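Local coordinates for ABC sugar transporter, periplasmic sugar binding protein (Legionella pneumophila subsp. pneumophila, PDB 3ROT) that probably binds a sugar in the periplasm as the solute-binding component of an ABC transporter, at residues I69-D72 / T73-S76; K97-K101 / N102-V106. One frame throughout, in Å; residues are numbered along the deposited sequence.

In the fold
Contacts 1 and 2 both lie in the lobe built on the parallel sheet that includes strands 64-67, 89-92 and 107-109, a Rossmann-like layout familiar from type I periplasmic binding proteins. They come in series along the chain: residues 69-76 lead from strand 64-67 to helix 76-85, and residues 97-106 run between strands 89-92 and 107-109. Their centres are about 10 Å apart, on the same side of the chain's centre. D72 OD1 lies 2.9 Å from K97 N, a probable hydrogen bond that ties the two loops together. Helix 76-85 is shared: contact 1 leads into it, and P103 of contact 2 packs on its side chains.

Contact 1: residues I69-D72 / T73-S76; sequences IPSD and TAFS
F75 folds back against I69, P70 and S71 while the S71 hydroxyl closes an ST turn, in the loop that carries the chain from parallel strand 64-67 to helix 76-85. The F75 side chain records the path atom by atom. Its CB lies 4.1 Å from I69 CG2; with CG anti to the carbonyl carbon (chi1 -54°), the ring is directed back toward I69, P70 and S71. CD2 then comes within 3.8 Å of the same I69 methyl, and S71 O stands in the ring plane at this edge. Further out, CE2 approaches P70 CD to 3.5 Å and lies 3.8 Å from S71 CB, the side chains of P70 and F75 crossing at about a right angle. At the tip, CZ is 3.8 Å from P70 CD. V51 and I54 of helix 47-59 also touch F75, so the ring joins this loop to a neighbouring helix of the lobe. P70 has a backbone hydrogen bond with I143, the first residue of helix 143-158, and thus links the turn to a distant part of the chain. The polar half of the contact rests on one oxygen. S71 OG, anti to its own N, accepts from two successive amides: T73 N at 3.3 Å (158° at the hydrogen) defines the ST turn, and A74 N, 3.1 Å from S71 OG, makes the straighter bond at 165°.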
loop_
_atom_site.group_PDB
_atom_site.type_symbol
_atom_site.label_atom_id
_atom_site.label_comp_id
_atom_site.label_asym_id
_atom_site.label_seq_id
_atom_site.Cartn_x
_atom_site.Cartn_y
_atom_site.Cartn_z
ATOM N N ILE A 69 10.737 18.085 -2.877
ATOM C CA ILE A 69 10.118 19.390 -3.022
ATOM C C ILE A 69 9.163 19.268 -4.208
ATOM O O ILE A 69 9.467 19.728 -5.312
ATOM C CB ILE A 69 11.190 20.484 -3.282
ATOM C CG1 ILE A 69 12.342 20.327 -2.280
ATOM C CG2 ILE A 69 10.560 21.880 -3.157
ATOM C CD1 ILE A 69 13.481 21.353 -2.434
ATOM N N PRO A 70 7.996 18.624 -3.989
ATOM C CA PRO A 70 6.953 18.392 -4.997
ATOM C C PRO A 70 6.053 19.577 -5.334
ATOM O O PRO A 70 5.048 19.405 -6.016
ATOM C CB PRO A 70 6.160 17.240 -4.402
ATOM C CG PRO A 70 6.161 17.585 -2.957
ATOM C CD PRO A 70 7.606 18.016 -2.702
ATOM N N SER A 71 6.405 20.766 -4.854
ATOM C CA SER A 71 5.614 21.966 -5.118
ATOM C C SER A 71 6.525 23.168 -5.352
ATOM O O SER A 71 7.560 23.308 -4.697
ATOM C CB SER A 71 4.682 22.257 -3.942
ATOM O OG SER A 71 3.971 23.472 -4.130
ATOM N N ASP A 72 6.136 24.033 -6.285
ATOM C CA ASP A 72 6.926 25.221 -6.581
ATOM C C ASP A 72 6.647 26.358 -5.597
ATOM O O ASP A 72 7.398 27.332 -5.552
ATOM C CB ASP A 72 6.652 25.721 -8.007
ATOM C CG ASP A 72 7.286 24.847 -9.075
ATOM O OD1 ASP A 72 8.518 24.631 -9.026
ATOM O OD2 ASP A 72 6.554 24.386 -9.976
ATOM N N THR A 73 5.589 26.230 -4.798
ATOM C CA THR A 73 5.223 27.283 -3.849
ATOM C C THR A 73 5.158 26.906 -2.359
ATOM O O THR A 73 5.568 27.682 -1.493
ATOM C CB THR A 73 3.849 27.898 -4.231
ATOM O OG1 THR A 73 2.884 26.848 -4.403
ATOM C CG2 THR A 73 3.961 28.691 -5.517
ATOM N N ALA A 74 4.633 25.721 -2.070
ATOM C CA ALA A 74 4.472 25.251 -0.699
ATOM C C ALA A 74 5.699 25.308 0.208
ATOM O O ALA A 74 5.576 25.607 1.398
ATOM C CB ALA A 74 3.925 23.829 -0.714
ATOM N N PHE A 75 6.875 25.035 -0.342
ATOM C CA PHE A 75 8.097 24.996 0.460
ATOM C C PHE A 75 9.009 26.227 0.484
ATOM O O PHE A 75 9.944 26.290 1.289
ATOM C CB PHE A 75 8.900 23.770 0.030
ATOM C CG PHE A 75 8.104 22.498 0.084
ATOM C CD1 PHE A 75 7.969 21.799 1.280
ATOM C CD2 PHE A 75 7.417 22.046 -1.038
ATOM C CE1 PHE A 75 7.158 20.673 1.359
ATOM C CE2 PHE A 75 6.605 20.924 -0.972
ATOM C CZ PHE A 75 6.472 20.233 0.233
ATOM N N SER A 76 8.729 27.202 -0.373
ATOM C CA SER A 76 9.548 28.413 -0.466
ATOM C C SER A 76 9.992 29.029 0.854
ATOM O O SER A 76 11.184 29.172 1.114
ATOM C CB SER A 76 8.812 29.468 -1.284
ATOM O OG SER A 76 8.460 28.940 -2.548
#

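Contact 2: residues K97-K101 / N102-V106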
loop_
_atom_site.group_PDB
_atom_site.type_symbol
_atom_site.label_atom_id
_atom_site.label_comp_id
_atom_site.label_asym_id
_atom_site.label_seq_id
_atom_site.Cartn_x
_atom_site.Cartn_y
_atom_site.Cartn_z
ATOM N N LYS A 97 11.248 24.182 -9.856
ATOM C CA LYS A 97 11.784 24.742 -11.093
ATOM C C LYS A 97 12.735 25.923 -10.842
ATOM O O LYS A 97 13.717 26.103 -11.560
ATOM C CB LYS A 97 10.642 25.192 -12.018
ATOM C CG LYS A 97 9.875 26.405 -11.515
ATOM C CD LYS A 97 9.006 27.029 -12.609
ATOM C CE LYS A 97 7.851 26.115 -13.017
ATOM N NZ LYS A 97 6.975 26.725 -14.071
ATOM N N ASP A 98 12.458 26.713 -9.813
ATOM C CA ASP A 98 13.282 27.883 -9.526
ATOM C C ASP A 98 13.882 27.886 -8.128
ATOM O O ASP A 98 13.191 28.158 -7.146
ATOM C CB ASP A 98 12.440 29.140 -9.745
ATOM C CG ASP A 98 13.148 30.409 -9.316
ATOM O OD1 ASP A 98 14.397 30.455 -9.337
ATOM O OD2 ASP A 98 12.439 31.374 -8.978
ATOM N N LYS A 99 15.178 27.607 -8.040
ATOM C CA LYS A 99 15.832 27.566 -6.740
ATOM C C LYS A 99 16.157 28.921 -6.123
ATOM O O LYS A 99 16.678 28.979 -5.002
ATOM C CB LYS A 99 17.098 26.699 -6.786
ATOM C CG LYS A 99 18.078 27.036 -7.888
ATOM C CD LYS A 99 19.478 26.530 -7.530
ATOM C CE LYS A 99 19.477 25.072 -7.095
ATOM N NZ LYS A 99 20.780 24.691 -6.479
ATOM N N THR A 100 15.872 30.009 -6.838
ATOM C CA THR A 100 16.115 31.330 -6.266
ATOM C C THR A 100 15.021 31.501 -5.222
ATOM O O THR A 100 15.277 31.939 -4.104
ATOM C CB THR A 100 15.994 32.462 -7.309
ATOM O OG1 THR A 100 14.681 32.451 -7.877
ATOM C CG2 THR A 100 17.026 32.287 -8.416
ATOM N N LYS A 101 13.802 31.113 -5.595
ATOM C CA LYS A 101 12.642 31.195 -4.713
ATOM C C LYS A 101 12.608 30.007 -3.757
ATOM O O LYS A 101 12.119 30.120 -2.632
ATOM C CB LYS A 101 11.355 31.224 -5.544
ATOM C CG LYS A 101 11.327 32.363 -6.545
ATOM C CD LYS A 101 10.094 32.338 -7.445
ATOM C CE LYS A 101 8.841 32.785 -6.715
ATOM N NZ LYS A 101 7.714 33.021 -7.669
ATOM N N ASN A 102 13.131 28.871 -4.216
ATOM C CA ASN A 102 13.162 27.645 -3.420
ATOM C C ASN A 102 14.599 27.152 -3.292
ATOM O O ASN A 102 14.986 26.160 -3.910
ATOM C CB ASN A 102 12.302 26.562 -4.081
ATOM C CG ASN A 102 10.867 26.996 -4.266
ATOM O OD1 ASN A 102 10.444 27.347 -5.371
ATOM N ND2 ASN A 102 10.109 26.986 -3.182
ATOM N N PRO A 103 15.402 27.831 -2.460
ATOM C CA PRO A 103 16.804 27.460 -2.260
ATOM C C PRO A 103 17.062 26.083 -1.663
ATOM O O PRO A 103 16.376 25.643 -0.738
ATOM C CB PRO A 103 17.330 28.584 -1.368
ATOM C CG PRO A 103 16.138 28.918 -0.536
ATOM C CD PRO A 103 15.012 28.915 -1.539
ATOM N N TYR A 104 18.059 25.411 -2.226
ATOM C CA TYR A 104 18.515 24.102 -1.779
ATOM C C TYR A 104 19.890 23.993 -2.428
ATOM O O TYR A 104 20.150 24.654 -3.433
ATOM C CB TYR A 104 17.555 22.975 -2.216
ATOM C CG TYR A 104 17.426 22.735 -3.708
ATOM C CD1 TYR A 104 18.368 21.968 -4.393
ATOM C CD2 TYR A 104 16.381 23.299 -4.438
ATOM C CE1 TYR A 104 18.284 21.774 -5.758
ATOM C CE2 TYR A 104 16.285 23.112 -5.810
ATOM C CZ TYR A 104 17.245 22.349 -6.464
ATOM O OH TYR A 104 17.192 22.180 -7.820
ATOM N N LEU A 105 20.778 23.193 -1.849
ATOM C CA LEU A 105 22.128 23.078 -2.383
ATOM C C LEU A 105 22.217 22.311 -3.695
ATOM O O LEU A 105 22.554 22.883 -4.739
ATOM C CB LEU A 105 23.046 22.446 -1.336
ATOM C CG LEU A 105 23.267 23.282 -0.069
ATOM C CD1 LEU A 105 24.039 22.455 0.939
ATOM C CD2 LEU A 105 24.029 24.569 -0.396
ATOM N N VAL A 106 21.903 21.022 -3.643
ATOM C CA VAL A 106 21.964 20.174 -4.828
ATOM C C VAL A 106 20.775 19.228 -4.883
ATOM O O VAL A 106 20.020 19.106 -3.917
ATOM C CB VAL A 106 23.259 19.346 -4.845
ATOM C CG1 VAL A 106 24.463 20.283 -4.953
ATOM C CG2 VAL A 106 23.351 18.510 -3.571
#
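K99 and Y104 meet through both apolar and charged interactions. The lysine chain, bent at chi3 (50°), crosses the tyrosine at about a right angle and lays its end over one ring face. K99 CE is 3.9 Å from the Y104 ring centroid, a CH-pi contact offset toward the rim, and K99 NZ, 4.3 Å from that centroid and 25° off the normal, adds a cation-pi interaction. Hydrogen bonding holds the same ammonium group: K99 NZ reaches Y104 O at 3.1 Å, tilted out of the carbonyl plane, with a weak second bond to L105 O. The ammonium thus has one carbonyl partner, a second weak one and a ring face, which would probably stabilise its charge.

A backbone bond closes the turn: N102 N donates to D98 O at 3.0 Å, in the carbonyl plane, across a four-residue step. A CA-H...O contact accompanies the turn, with P103 CA 3.1 Å from K99 O. Side-chain to backbone bonding appears at D98, whose OD1 accepts from T100 N at 2.9 Å, the donor approaching from above the carboxylate plane. That bond defines an Asx turn, set in a helix-free connection between the neighbouring parallel strands 89-92 and 107-109 of the Rossmann-like lobe.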